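Long-range contacts in cysteine desulfurase (Thermococcus onnurineus, PDB 5B7U), which probably catalyses the pyridoxal-phosphate-dependent removal of sulfur from L-cysteine, passing it to a sulfur carrier and leaving L-alanine: residues Glu83-Ile88 with Gly293-Ala298; Ala65-Gly70 with Gly287-Gly292. All coordinates share one frame; numbering follows the deposited sequence.

Interaction 1: Glu83-Ile88 with Gly293-Ala298; sequences EESRKI and GAIGLA. With CYS (cysteine), chain C.
S85 on helix 73-93 sits directly across from A298 on helix 291-307, their CA atoms 4.9 Å apart, where the two axes pass at 8.6 Å with a crossing angle of 44°. Small residues permit this closeness. The A298 methyl CB lies 3.7 Å from S85 CA, and S85 CB also rests 3.5 Å from A294 O, so the serine settles against the turn that runs from A294 to A298. Its hydroxyl stands beside its own backbone N (chi1 -61°), which lets OG bond back to the carbonyl of K81 one turn earlier. The buried oxygen is thereby satisfied within its own helix and meets the second helix by packing, 3.5 Å from I295 CA and equally far from A298 CB. One turn further on, I88 straddles A298: its CD1 reaches the methyl CB at 3.9 Å, while CG2 lies by the carbonyl O of the same alanine. This is close helix-helix packing inside the class-V aminotransferase fold. I88 goes on to touch I301 and R302 further along helix 291-307, A294 leans on Y82 and on F102 of strand 100-103, and R86, pointing away from helix 291-307, forms a salt bridge with E285.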
ATOM      1  N   GLU A  83       6.782  11.563   9.893  1.00 15.71           N
ATOM      2  CA  GLU A  83       5.986  12.625  10.448  1.00 18.01           C
ATOM      3  C   GLU A  83       6.088  13.884   9.584  1.00 15.09           C
ATOM      4  O   GLU A  83       5.093  14.477   9.281  1.00 14.43           O
ATOM      5  CB  GLU A  83       6.421  12.908  11.875  1.00 21.78           C
ATOM      6  CG  GLU A  83       6.048  11.802  12.819  1.00 29.48           C
ATOM      7  CD  GLU A  83       6.543  12.025  14.252  1.00 33.65           C
ATOM      8  OE1 GLU A  83       7.385  12.883  14.490  1.00 40.94           O
ATOM      9  OE2 GLU A  83       6.103  11.297  15.131  1.00 38.49           O
ATOM     10  N   GLU A  84       7.284  14.247   9.181  1.00 14.06           N
ATOM     11  CA  GLU A  84       7.492  15.387   8.319  1.00 15.15           C
ATOM     12  C   GLU A  84       6.678  15.235   7.029  1.00 15.27           C
ATOM     13  O   GLU A  84       6.074  16.157   6.568  1.00 12.90           O
ATOM     14  CB  GLU A  84       8.949  15.534   7.995  1.00 18.10           C
ATOM     15  CG  GLU A  84       9.270  16.595   6.995  1.00 22.97           C
ATOM     16  CD  GLU A  84      10.726  16.598   6.555  1.00 28.75           C
ATOM     17  OE1 GLU A  84      11.095  15.849   5.669  1.00 27.66           O
ATOM     18  OE2 GLU A  84      11.502  17.362   7.104  1.00 34.40           O
ATOM     19  N   SER A  85       6.720  14.041   6.451  1.00 13.66           N
ATOM     20  CA  SER A  85       5.954  13.777   5.264  1.00 12.30           C
ATOM     21  C   SER A  85       4.469  13.934   5.464  1.00 11.89           C
ATOM     22  O   SER A  85       3.798  14.485   4.582  1.00 12.31           O
ATOM     23  CB  SER A  85       6.241  12.311   4.815  1.00 13.59           C
ATOM     24  OG  SER A  85       7.631  12.176   4.522  1.00 14.76           O
ATOM     25  N   ARG A  86       3.929  13.454   6.585  1.00 10.63           N
ATOM     26  CA  ARG A  86       2.534  13.618   6.844  1.00 12.02           C
ATOM     27  C   ARG A  86       2.173  15.150   6.977  1.00 13.40           C
ATOM     28  O   ARG A  86       1.187  15.594   6.456  1.00 12.64           O
ATOM     29  CB  ARG A  86       2.085  12.909   8.081  1.00 12.77           C
ATOM     30  CG  ARG A  86       0.555  12.836   8.222  1.00 11.98           C
ATOM     31  CD  ARG A  86       0.083  12.375   9.593  1.00 12.83           C
ATOM     32  NE  ARG A  86       0.751  11.126   9.995  1.00 13.94           N
ATOM     33  CZ  ARG A  86       0.424   9.911   9.594  1.00 15.18           C
ATOM     34  NH1 ARG A  86      -0.636   9.646   8.779  1.00 14.10           N
ATOM     35  NH2 ARG A  86       1.165   8.887  10.049  1.00 17.02           N
ATOM     36  N   LYS A  87       3.024  15.912   7.603  1.00 13.59           N
ATOM     37  CA  LYS A  87       2.818  17.400   7.725  1.00 14.91           C
ATOM     38  C   LYS A  87       2.852  18.063   6.391  1.00 14.79           C
ATOM     39  O   LYS A  87       2.007  18.995   6.123  1.00 12.77           O
ATOM     40  CB  LYS A  87       3.930  18.027   8.594  1.00 19.05           C
ATOM     41  CG  LYS A  87       3.957  17.565  10.034  1.00 24.85           C
ATOM     42  CD  LYS A  87       5.162  18.137  10.847  1.00 34.36           C
ATOM     43  CE  LYS A  87       5.093  17.676  12.323  1.00 41.47           C
ATOM     44  NZ  LYS A  87       6.141  18.347  13.141  1.00 45.52           N
ATOM     45  N   ILE A  88       3.775  17.622   5.525  1.00 13.57           N
ATOM     46  CA  ILE A  88       3.892  18.168   4.194  1.00 13.29           C
ATOM     47  C   ILE A  88       2.606  17.885   3.378  1.00 12.63           C
ATOM     48  O   ILE A  88       2.118  18.768   2.667  1.00 12.07           O
ATOM     49  CB  ILE A  88       5.173  17.652   3.445  1.00 13.07           C
ATOM     50  CG1 ILE A  88       6.459  18.349   4.023  1.00 14.36           C
ATOM     51  CG2 ILE A  88       5.113  17.895   1.945  1.00 13.39           C
ATOM     52  CD1 ILE A  88       7.815  17.680   3.676  1.00 15.62           C
ATOM     53  N   GLY A 293       7.538   5.363   0.539  1.00 12.37           N
ATOM     54  CA  GLY A 293       6.520   5.993  -0.294  1.00 13.04           C
ATOM     55  C   GLY A 293       6.019   7.336   0.229  1.00 13.34           C
ATOM     56  O   GLY A 293       5.842   8.280  -0.557  1.00 12.89           O
ATOM     57  N   ALA A 294       5.775   7.409   1.526  1.00 13.15           N
ATOM     58  CA  ALA A 294       5.389   8.683   2.152  1.00 12.98           C
ATOM     59  C   ALA A 294       6.495   9.696   2.009  1.00 13.77           C
ATOM     60  O   ALA A 294       6.221  10.864   1.649  1.00 11.96           O
ATOM     61  CB  ALA A 294       4.990   8.459   3.605  1.00 14.22           C
ATOM     62  N   ILE A 295       7.734   9.278   2.181  1.00 12.71           N
ATOM     63  CA  ILE A 295       8.862  10.156   2.007  1.00 12.80           C
ATOM     64  C   ILE A 295       8.941  10.615   0.549  1.00 13.54           C
ATOM     65  O   ILE A 295       9.135  11.758   0.275  1.00 11.83           O
ATOM     66  CB  ILE A 295      10.174   9.508   2.532  1.00 13.20           C
ATOM     67  CG1 ILE A 295      10.102   9.366   4.041  1.00 13.85           C
ATOM     68  CG2 ILE A 295      11.392  10.288   2.117  1.00 14.09           C
ATOM     69  CD1 ILE A 295      11.049   8.409   4.691  1.00 14.49           C
ATOM     70  N   GLY A 296       8.780   9.692  -0.381  1.00 11.23           N
ATOM     71  CA  GLY A 296       8.792  10.045  -1.785  1.00 13.03           C
ATOM     72  C   GLY A 296       7.673  11.017  -2.193  1.00 12.33           C
ATOM     73  O   GLY A 296       7.832  11.907  -2.976  1.00 13.18           O
ATOM     74  N   LEU A 297       6.521  10.789  -1.632  1.00 12.57           N
ATOM     75  CA  LEU A 297       5.375  11.624  -1.893  1.00 13.81           C
ATOM     76  C   LEU A 297       5.646  13.059  -1.378  1.00 13.97           C
ATOM     77  O   LEU A 297       5.399  13.994  -2.064  1.00 13.62           O
ATOM     78  CB  LEU A 297       4.106  11.054  -1.317  1.00 13.32           C
ATOM     79  CG  LEU A 297       2.858  11.939  -1.328  1.00 12.93           C
ATOM     80  CD1 LEU A 297       2.571  12.404  -2.740  1.00 13.27           C
ATOM     81  CD2 LEU A 297       1.686  11.210  -0.725  1.00 14.11           C
ATOM     82  N   ALA A 298       6.164  13.167  -0.165  1.00 14.40           N
ATOM     83  CA  ALA A 298       6.515  14.452   0.405  1.00 15.33           C
ATOM     84  C   ALA A 298       7.498  15.154  -0.541  1.00 13.90           C
ATOM     85  O   ALA A 298       7.377  16.270  -0.842  1.00 13.38           O
ATOM     86  CB  ALA A 298       7.096  14.293   1.798  1.00 14.71           C
TER
HETATM   87  N   CYS C 401       9.365   2.532  -1.146  1.00 44.92           N
HETATM   88  CA  CYS C 401       8.617   2.869  -2.373  1.00 47.73           C
HETATM   89  C   CYS C 401       7.243   2.239  -2.360  1.00 45.27           C
HETATM   90  O   CYS C 401       7.088   0.989  -2.154  1.00 36.65           O
HETATM   91  CB  CYS C 401       9.308   2.396  -3.649  1.00 58.29           C
HETATM   92  SG  CYS C 401       8.048   2.126  -4.927  1.00 58.81           S
HETATM   93  OXT CYS C 401       6.312   3.040  -2.602  1.00 34.41           O

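Interaction 2: Ala65-Gly70 with Gly287-Gly292; sequences ANVHRG and GTPNIG. With CYS (cysteine), chain C.
T288 receives on OG1 a hydrogen bond from N66 ND2, 2.9 Å long and nearly straight at 165°, with the oxygen almost in the plane of the asparagine amide. The T288 methyl CG2 packs against the same amide, 3.6 Å from N66 OD1. That OD1 turns back to accept V67 N through a lone pair in the carbonyl plane (2.8 Å), so that the two bonds together hold the amide against turning. Cut back to an alanine, N66 would probably leave V67 N without this acceptor, T288 OG1 without its donor in the loop, and A44 O of the second subunit without its amide partner. T288 also hydrogen-bonds the lysine-pyridoxal phosphate side chain of the second subunit, so this segment completes the neighbour's cofactor site, consistent with the shared active sites of SufS-like desulfurases. Next, the P289 ring carbon CD meets the V67 methyl CG2 at 4.0 Å. N290, at the centre of an inverse gamma turn, is the N-cap of helix 291-307: OD1 takes the amide of G293, while ND2 donates to OXT of the bound cysteine at 2.8 Å. I291 opens the helix and extends CD1 to V67 CG1 (3.9 Å), A65 O and N66 OD1.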
ATOM      1  N   ALA A  65      14.762   2.007   8.588  1.00 15.52           N
ATOM      2  CA  ALA A  65      14.239   1.520   9.861  1.00 16.25           C
ATOM      3  C   ALA A  65      12.700   1.663   9.911  1.00 15.35           C
ATOM      4  O   ALA A  65      12.159   2.420   9.161  1.00 13.73           O
ATOM      5  CB  ALA A  65      14.828   2.316  11.001  1.00 15.49           C
ATOM      6  N   ASN A  66      12.054   0.935  10.812  1.00 14.24           N
ATOM      7  CA  ASN A  66      10.636   1.062  10.996  1.00 15.62           C
ATOM      8  C   ASN A  66      10.390   2.317  11.884  1.00 18.51           C
ATOM      9  O   ASN A  66      11.293   2.831  12.487  1.00 15.61           O
ATOM     10  CB  ASN A  66      10.000  -0.169  11.588  1.00 14.38           C
ATOM     11  CG  ASN A  66       8.603  -0.380  11.110  1.00 17.84           C
ATOM     12  OD1 ASN A  66       7.835   0.539  11.012  1.00 16.03           O
ATOM     13  ND2 ASN A  66       8.280  -1.603  10.821  1.00 14.80           N
ATOM     14  N   VAL A  67       9.162   2.786  11.906  1.00 17.68           N
ATOM     15  CA  VAL A  67       8.866   3.983  12.641  1.00 19.64           C
ATOM     16  C   VAL A  67       8.352   3.642  14.029  1.00 23.05           C
ATOM     17  O   VAL A  67       8.889   2.813  14.669  1.00 23.99           O
ATOM     18  CB  VAL A  67       7.929   4.903  11.845  1.00 18.34           C
ATOM     19  CG1 VAL A  67       8.645   5.391  10.617  1.00 19.29           C
ATOM     20  CG2 VAL A  67       6.677   4.171  11.459  1.00 19.29           C
ATOM     21  N   HIS A  68       7.302   4.288  14.464  1.00 26.49           N
ATOM     22  CA  HIS A  68       6.735   4.018  15.778  1.00 34.40           C
ATOM     23  C   HIS A  68       7.713   4.299  16.942  1.00 33.34           C
ATOM     24  O   HIS A  68       7.686   3.649  17.944  1.00 28.70           O
ATOM     25  CB  HIS A  68       6.206   2.606  15.859  1.00 41.56           C
ATOM     26  CG  HIS A  68       5.246   2.259  14.766  1.00 50.61           C
ATOM     27  ND1 HIS A  68       4.040   2.895  14.609  1.00 53.91           N
ATOM     28  CD2 HIS A  68       5.308   1.330  13.785  1.00 55.49           C
ATOM     29  CE1 HIS A  68       3.412   2.387  13.566  1.00 48.56           C
ATOM     30  NE2 HIS A  68       4.157   1.429  13.058  1.00 53.54           N
ATOM     31  N   ARG A  69       8.546   5.303  16.742  1.00 32.03           N
ATOM     32  CA  ARG A  69       9.491   5.779  17.720  1.00 36.62           C
ATOM     33  C   ARG A  69      10.318   4.711  18.445  1.00 36.09           C
ATOM     34  O   ARG A  69      10.365   4.669  19.652  1.00 34.88           O
ATOM     35  CB  ARG A  69       8.773   6.675  18.723  1.00 38.47           C
ATOM     36  CG  ARG A  69       8.407   8.033  18.162  1.00 45.97           C
ATOM     37  CD  ARG A  69       9.590   9.006  18.078  1.00 53.29           C
ATOM     38  NE  ARG A  69       9.197  10.265  17.436  1.00 60.52           N
ATOM     39  CZ  ARG A  69      10.008  11.109  16.812  1.00 58.17           C
ATOM     40  NH1 ARG A  69      11.297  10.876  16.713  1.00 53.70           N
ATOM     41  NH2 ARG A  69       9.503  12.194  16.248  1.00 58.29           N
ATOM     42  N   GLY A  70      10.969   3.869  17.674  1.00 30.50           N
ATOM     43  CA  GLY A  70      11.860   2.864  18.201  1.00 29.82           C
ATOM     44  C   GLY A  70      12.970   3.638  18.880  1.00 27.39           C
ATOM     45  O   GLY A  70      13.369   4.688  18.436  1.00 26.85           O
ATOM     46  N   GLY A 287      -0.374  -1.632  10.555  1.00 14.63           N
ATOM     47  CA  GLY A 287       0.886  -2.189  10.142  1.00 15.61           C
ATOM     48  C   GLY A 287       1.935  -1.205   9.681  1.00 16.45           C
ATOM     49  O   GLY A 287       1.723  -0.057   9.621  1.00 14.98           O
ATOM     50  N   THR A 288       3.101  -1.726   9.374  1.00 15.30           N
ATOM     51  CA  THR A 288       4.176  -0.908   8.889  1.00 13.51           C
ATOM     52  C   THR A 288       3.708  -0.119   7.659  1.00 14.17           C
ATOM     53  O   THR A 288       3.367  -0.677   6.685  1.00 14.93           O
ATOM     54  CB  THR A 288       5.403  -1.761   8.486  1.00 14.52           C
ATOM     55  OG1 THR A 288       5.857  -2.517   9.578  1.00 13.43           O
ATOM     56  CG2 THR A 288       6.496  -0.922   8.027  1.00 14.53           C
ATOM     57  N   PRO A 289       3.739   1.259   7.802  1.00 14.62           N
ATOM     58  CA  PRO A 289       3.317   2.011   6.607  1.00 14.89           C
ATOM     59  C   PRO A 289       4.329   1.977   5.477  1.00 13.97           C
ATOM     60  O   PRO A 289       5.381   1.475   5.661  1.00 13.43           O
ATOM     61  CB  PRO A 289       3.166   3.448   7.070  1.00 15.55           C
ATOM     62  CG  PRO A 289       3.731   3.580   8.404  1.00 17.32           C
ATOM     63  CD  PRO A 289       4.245   2.257   8.850  1.00 14.66           C
ATOM     64  N   ASN A 290       3.971   2.535   4.331  1.00 13.42           N
ATOM     65  CA  ASN A 290       4.889   2.633   3.224  1.00 12.72           C
ATOM     66  C   ASN A 290       5.775   3.873   3.491  1.00 12.79           C
ATOM     67  O   ASN A 290       5.590   4.922   2.963  1.00 10.84           O
ATOM     68  CB  ASN A 290       4.189   2.751   1.906  1.00 14.18           C
ATOM     69  CG  ASN A 290       5.148   2.720   0.756  1.00 12.87           C
ATOM     70  OD1 ASN A 290       6.326   2.595   0.945  1.00 14.41           O
ATOM     71  ND2 ASN A 290       4.642   2.853  -0.420  1.00 13.81           N
ATOM     72  N   ILE A 291       6.759   3.664   4.321  1.00 13.11           N
ATOM     73  CA  ILE A 291       7.589   4.735   4.848  1.00 13.29           C
ATOM     74  C   ILE A 291       8.355   5.395   3.715  1.00 14.76           C
ATOM     75  O   ILE A 291       8.359   6.628   3.607  1.00 13.42           O
ATOM     76  CB  ILE A 291       8.565   4.270   5.945  1.00 13.15           C
ATOM     77  CG1 ILE A 291       7.816   3.748   7.191  1.00 14.86           C
ATOM     78  CG2 ILE A 291       9.505   5.406   6.312  1.00 13.15           C
ATOM     79  CD1 ILE A 291       8.584   2.653   7.896  1.00 15.13           C
ATOM     80  N   GLY A 292       8.967   4.576   2.850  1.00 13.53           N
ATOM     81  CA  GLY A 292       9.655   5.077   1.660  1.00 13.14           C
ATOM     82  C   GLY A 292       8.753   5.870   0.703  1.00 12.79           C
ATOM     83  O   GLY A 292       9.140   6.897   0.177  1.00 11.71           O
TER
HETATM   84  N   CYS C 401       9.365   2.532  -1.146  1.00 44.92           N
HETATM   85  CA  CYS C 401       8.617   2.869  -2.373  1.00 47.73           C
HETATM   86  C   CYS C 401       7.243   2.239  -2.360  1.00 45.27           C
HETATM   87  O   CYS C 401       7.088   0.989  -2.154  1.00 36.65           O
HETATM   88  CB  CYS C 401       9.308   2.396  -3.649  1.00 58.29           C
HETATM   89  SG  CYS C 401       8.048   2.126  -4.927  1.00 58.81           S
HETATM   90  OXT CYS C 401       6.312   3.040  -2.602  1.00 34.41           O

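Both interactions use helix 291-307: interaction 2 engages its start and the segment leading into it, interaction 1 the turns that follow. Their centres lie about 12 Å apart, and a salt bridge from R69 NH2 to E83 OE1 (2.8 Å) ties loop 65-70 directly to helix 73-93. Interaction 1 is fully buried, helix on helix, and depends on small and apolar groups. Interaction 2 is mostly buried as well, with H68 exposed, but joins a loop to the turn and first residues of helix 291-307 beside the second subunit, and there an amide-to-hydroxyl bond joins the apolar contacts. The bound cysteine is hydrogen-bonded within the segments of interaction 2, whereas in interaction 1 G293 merely lies near it.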